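Local coordinates for protein VP1 (Polyomavirus HPyV7, PDB 4PCH) that forms the pentameric major capsid protein of the virion and probably takes part in attachment to host cells, at residues L110-A122 with G188-V200. Sequence-based numbering, arbitrary orientation.
Sequences LAGIEGTQLYFWA and GRVVGGGVTPPVV
Gln117 to Phe120 pair with Gly188 to Val191 as neighbouring antiparallel strands, buried in the assembled pentamer next to the subunit interfaces, and the loop that follows Val191 folds back over Gln117. The strand axes run at 174°, 4.6 Å apart at closest. Two hydrogen-bonded pairs, Gln117 with Val191 and Tyr119 with Arg189, supply four backbone bonds; Leu118 and Phe120 lie on the other face, where Leu118 CD1 meets Val190 CG2 at 3.9 Å. Beyond the ladder, Gly115 N donates to Thr196 O (2.8 Å) and Thr116 OG1 to Gly193 O (2.7 Å).

The amide of Gln117 is fixed at both ends. Its NE2 donates to Gly115 O in the amide plane, while OE1, which lies in the plane of the Tyr119 ring at its edge, accepts from Tyr119 OH (2.8 Å) and from a water that also binds Val199 N. Pro198 CA packs 3.4 Å from Gln117 OE1. These strands belong to the jelly roll of polyomavirus VP1, strand 117-124 lying between strands 184-191 and 224-236; Gly188 to Val191 pair antiparallel with a strand of one neighbouring subunit, and Val199 and Val200 with a strand of another, so the sheet runs on across both interfaces.

In one of its two modelled conformers Arg189 bends at chi3 (84°), which lays its guanidinium alongside the Tyr119 ring, planes 17° apart, with Tyr119 CE2 over one guanidinium face, 3.5 Å from Arg189 NH2. Glu114 puts CB 3.5 Å from Val195 O, but its carboxylate turns away to a salt bridge with Arg252.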
loop_
_atom_site.group_PDB
_atom_site.type_symbol
_atom_site.label_atom_id
_atom_site.label_comp_id
_atom_site.label_asym_id
_atom_site.label_seq_id
_atom_site.Cartn_x
_atom_site.Cartn_y
_atom_site.Cartn_z
ATOM N N LEU B 110 -13.436 11.403 -17.950
ATOM C CA LEU B 110 -12.176 12.120 -17.885
ATOM C C LEU B 110 -10.993 11.173 -17.885
ATOM O O LEU B 110 -11.064 10.079 -17.373
ATOM C CB LEU B 110 -12.122 12.999 -16.630
ATOM C CG LEU B 110 -13.222 14.064 -16.542
ATOM C CD1 LEU B 110 -13.014 14.862 -15.255
ATOM C CD2 LEU B 110 -13.239 14.994 -17.735
ATOM N N ALA B 111 -9.915 11.587 -18.514
ATOM C CA ALA B 111 -8.693 10.791 -18.571
ATOM C C ALA B 111 -7.848 10.875 -17.308
ATOM O O ALA B 111 -7.261 9.877 -16.854
ATOM C CB ALA B 111 -7.871 11.255 -19.780
ATOM N N GLY B 112 -7.774 12.074 -16.727
ATOM C CA GLY B 112 -6.881 12.339 -15.612
ATOM C C GLY B 112 -5.410 12.146 -15.930
ATOM O O GLY B 112 -5.025 11.874 -17.082
ATOM N N ILE B 113 -4.583 12.295 -14.907
ATOM C CA ILE B 113 -3.145 12.062 -15.038
ATOM C C ILE B 113 -2.851 10.594 -14.844
ATOM O O ILE B 113 -3.382 9.972 -13.921
ATOM C CB ILE B 113 -2.347 12.852 -13.988
ATOM C CG1 ILE B 113 -2.660 14.349 -14.087
ATOM C CG2 ILE B 113 -0.862 12.559 -14.113
ATOM C CD1 ILE B 113 -2.253 14.988 -15.399
ATOM N N GLU B 114 -1.990 10.021 -15.674
ATOM C CA GLU B 114 -1.509 8.666 -15.436
ATOM C C GLU B 114 -0.182 8.444 -16.125
ATOM O O GLU B 114 0.186 9.182 -17.017
ATOM C CB GLU B 114 -2.508 7.578 -15.900
ATOM C CG GLU B 114 -2.899 7.657 -17.379
ATOM C CD GLU B 114 -3.836 8.827 -17.706
ATOM O OE1 GLU B 114 -4.857 8.968 -17.011
ATOM O OE2 GLU B 114 -3.568 9.603 -18.663
ATOM N N GLY B 115 0.496 7.390 -15.711
ATOM C CA GLY B 115 1.738 6.975 -16.355
ATOM C C GLY B 115 2.928 6.973 -15.426
ATOM O O GLY B 115 2.796 6.842 -14.217
ATOM N N THR B 116 4.098 7.043 -16.030
ATOM C CA THR B 116 5.369 6.866 -15.314
ATOM C C THR B 116 5.642 8.101 -14.456
ATOM O O THR B 116 5.345 9.228 -14.853
ATOM C CB THR B 116 6.475 6.539 -16.359
ATOM O OG1 THR B 116 6.302 5.186 -16.783
ATOM C CG2 THR B 116 7.874 6.698 -15.813
ATOM N N GLN B 117 6.218 7.886 -13.272
ATOM C CA GLN B 117 6.361 8.936 -12.274
ATOM C C GLN B 117 7.755 8.894 -11.638
ATOM O O GLN B 117 8.393 7.842 -11.573
ATOM C CB GLN B 117 5.321 8.764 -11.144
ATOM C CG GLN B 117 3.882 8.681 -11.632
ATOM C CD GLN B 117 2.967 7.930 -10.703
ATOM O OE1 GLN B 117 2.899 8.213 -9.500
ATOM N NE2 GLN B 117 2.181 6.994 -11.272
ATOM N N LEU B 118 8.148 10.060 -11.127
ATOM C CA LEU B 118 9.344 10.214 -10.300
ATOM C C LEU B 118 9.072 11.280 -9.263
ATOM O O LEU B 118 8.628 12.371 -9.618
ATOM C CB LEU B 118 10.537 10.617 -11.143
ATOM C CG LEU B 118 11.811 11.073 -10.398
ATOM C CD1 LEU B 118 12.377 9.919 -9.569
ATOM C CD2 LEU B 118 12.855 11.669 -11.328
ATOM N N TYR B 119 9.371 10.963 -8.004
ATOM C CA TYR B 119 9.291 11.943 -6.898
ATOM C C TYR B 119 10.638 11.931 -6.210
ATOM O O TYR B 119 11.044 10.911 -5.683
ATOM C CB TYR B 119 8.172 11.595 -5.950
ATOM C CG TYR B 119 6.866 11.382 -6.679
ATOM C CD1 TYR B 119 6.097 12.459 -7.079
ATOM C CD2 TYR B 119 6.420 10.111 -7.002
ATOM C CE1 TYR B 119 4.917 12.284 -7.789
ATOM C CE2 TYR B 119 5.226 9.921 -7.677
ATOM C CZ TYR B 119 4.488 11.014 -8.088
ATOM O OH TYR B 119 3.319 10.864 -8.791
ATOM N N PHE B 120 11.356 13.041 -6.302
ATOM C CA PHE B 120 12.752 13.071 -5.827
ATOM C C PHE B 120 13.051 14.354 -5.101
ATOM O O PHE B 120 12.645 15.423 -5.556
ATOM C CB PHE B 120 13.724 12.929 -7.003
ATOM C CG PHE B 120 15.169 13.043 -6.619
ATOM C CD1 PHE B 120 15.899 11.912 -6.281
ATOM C CD2 PHE B 120 15.807 14.286 -6.633
ATOM C CE1 PHE B 120 17.239 12.000 -5.918
ATOM C CE2 PHE B 120 17.128 14.392 -6.267
ATOM C CZ PHE B 120 17.846 13.255 -5.895
ATOM N N TRP B 121 13.775 14.252 -3.979
ATOM C CA TRP B 121 14.332 15.442 -3.356
ATOM C C TRP B 121 15.745 15.151 -2.852
ATOM O O TRP B 121 16.109 13.993 -2.545
ATOM C CB TRP B 121 13.429 15.979 -2.219
ATOM C CG TRP B 121 13.264 15.028 -1.090
ATOM C CD1 TRP B 121 12.198 14.180 -0.873
ATOM C CD2 TRP B 121 14.182 14.805 -0.005
ATOM N NE1 TRP B 121 12.424 13.436 0.252
ATOM C CE2 TRP B 121 13.627 13.797 0.807
ATOM C CE3 TRP B 121 15.427 15.346 0.345
ATOM C CZ2 TRP B 121 14.270 13.316 1.952
ATOM C CZ3 TRP B 121 16.065 14.885 1.484
ATOM C CH2 TRP B 121 15.482 13.865 2.276
ATOM N N ALA B 122 16.527 16.218 -2.764
ATOM C CA ALA B 122 17.861 16.202 -2.155
ATOM C C ALA B 122 18.154 17.526 -1.480
ATOM O O ALA B 122 17.682 18.586 -1.899
ATOM C CB ALA B 122 18.954 15.855 -3.162
ATOM N N GLY B 188 14.269 9.075 -3.588
ATOM C CA GLY B 188 13.524 9.061 -4.823
ATOM C C GLY B 188 12.615 7.865 -4.929
ATOM O O GLY B 188 12.877 6.830 -4.327
ATOM N N ARG B 189 11.519 8.047 -5.655
ATOM C CA ARG B 189 10.562 6.970 -5.934
ATOM C C ARG B 189 10.175 7.016 -7.407
ATOM O O ARG B 189 9.754 8.053 -7.890
ATOM C CB ARG B 189 9.309 7.132 -5.070
ATOM C CG ARG B 189 8.155 6.197 -5.417
ATOM C CD ARG B 189 7.111 6.161 -4.308
ATOM N NE ARG B 189 6.121 7.241 -4.366
ATOM C CZ ARG B 189 4.916 7.101 -4.917
ATOM N NH1 ARG B 189 4.574 5.952 -5.455
ATOM N NH2 ARG B 189 4.060 8.105 -4.927
ATOM N N VAL B 190 10.308 5.885 -8.099
ATOM C CA VAL B 190 9.959 5.776 -9.525
ATOM C C VAL B 190 8.757 4.825 -9.610
ATOM O O VAL B 190 8.753 3.784 -8.960
ATOM C CB VAL B 190 11.135 5.191 -10.339
ATOM C CG1 VAL B 190 10.753 4.899 -11.796
ATOM C CG2 VAL B 190 12.342 6.115 -10.289
ATOM N N VAL B 191 7.791 5.165 -10.467
ATOM C CA VAL B 191 6.683 4.280 -10.766
ATOM C C VAL B 191 6.688 4.088 -12.262
ATOM O O VAL B 191 6.822 5.061 -13.000
ATOM C CB VAL B 191 5.345 4.928 -10.344
ATOM C CG1 VAL B 191 4.199 3.985 -10.658
ATOM C CG2 VAL B 191 5.376 5.244 -8.854
ATOM N N GLY B 192 6.563 2.861 -12.736
ATOM C CA GLY B 192 6.531 2.632 -14.198
ATOM C C GLY B 192 5.144 2.522 -14.772
ATOM O O GLY B 192 4.175 2.965 -14.187
ATOM N N GLY B 193 5.055 1.936 -15.950
ATOM C CA GLY B 193 3.771 1.812 -16.657
ATOM C C GLY B 193 3.330 3.071 -17.388
ATOM O O GLY B 193 3.815 4.176 -17.136
ATOM N N GLY B 194 2.427 2.905 -18.324
ATOM C CA GLY B 194 1.935 4.032 -19.078
ATOM C C GLY B 194 0.565 4.544 -18.684
ATOM O O GLY B 194 0.201 5.652 -19.086
ATOM N N VAL B 195 -0.170 3.773 -17.887
ATOM C CA VAL B 195 -1.501 4.166 -17.442
ATOM C C VAL B 195 -1.637 4.116 -15.919
ATOM O O VAL B 195 -2.761 4.145 -15.367
ATOM C CB VAL B 195 -2.617 3.359 -18.142
ATOM C CG1 VAL B 195 -2.533 3.555 -19.653
ATOM C CG2 VAL B 195 -2.568 1.889 -17.760
ATOM N N THR B 196 -0.506 4.144 -15.230
ATOM C CA THR B 196 -0.500 3.973 -13.788
ATOM C C THR B 196 -1.040 5.233 -13.099
ATOM O O THR B 196 -0.548 6.316 -13.320
ATOM C CB THR B 196 0.912 3.671 -13.286
ATOM O OG1 THR B 196 1.533 2.696 -14.147
ATOM C CG2 THR B 196 0.865 3.151 -11.880
ATOM N N PRO B 197 -2.032 5.072 -12.208
ATOM C CA PRO B 197 -2.502 6.268 -11.504
ATOM C C PRO B 197 -1.473 6.766 -10.482
ATOM O O PRO B 197 -0.870 5.970 -9.790
ATOM C CB PRO B 197 -3.785 5.796 -10.808
ATOM C CG PRO B 197 -4.164 4.519 -11.478
ATOM C CD PRO B 197 -2.856 3.896 -11.906
ATOM N N PRO B 198 -1.288 8.086 -10.385
ATOM C CA PRO B 198 -0.454 8.668 -9.325
ATOM C C PRO B 198 -1.184 8.871 -8.010
ATOM O O PRO B 198 -2.390 9.114 -8.003
ATOM C CB PRO B 198 -0.083 10.027 -9.892
ATOM C CG PRO B 198 -1.247 10.408 -10.777
ATOM C CD PRO B 198 -1.852 9.112 -11.284
ATOM N N VAL B 199 -0.440 8.799 -6.908
ATOM C CA VAL B 199 -0.948 9.118 -5.578
ATOM C C VAL B 199 0.055 10.093 -4.978
ATOM O O VAL B 199 1.228 9.757 -4.856
ATOM C CB VAL B 199 -1.056 7.863 -4.707
ATOM C CG1 VAL B 199 -1.549 8.222 -3.305
ATOM C CG2 VAL B 199 -1.978 6.852 -5.366
ATOM N N VAL B 200 -0.415 11.293 -4.639
ATOM C CA VAL B 200 0.429 12.385 -4.136
ATOM C C VAL B 200 -0.189 12.728 -2.786
ATOM O O VAL B 200 -1.393 12.868 -2.669
ATOM C CB VAL B 200 0.379 13.619 -5.069
ATOM C CG1 VAL B 200 0.928 14.877 -4.391
ATOM C CG2 VAL B 200 1.157 13.346 -6.355
HETATM O O HOH W 1 2.087 7.166 -7.142
HETATM O O HOH W 2 1.251 5.096 -8.733
#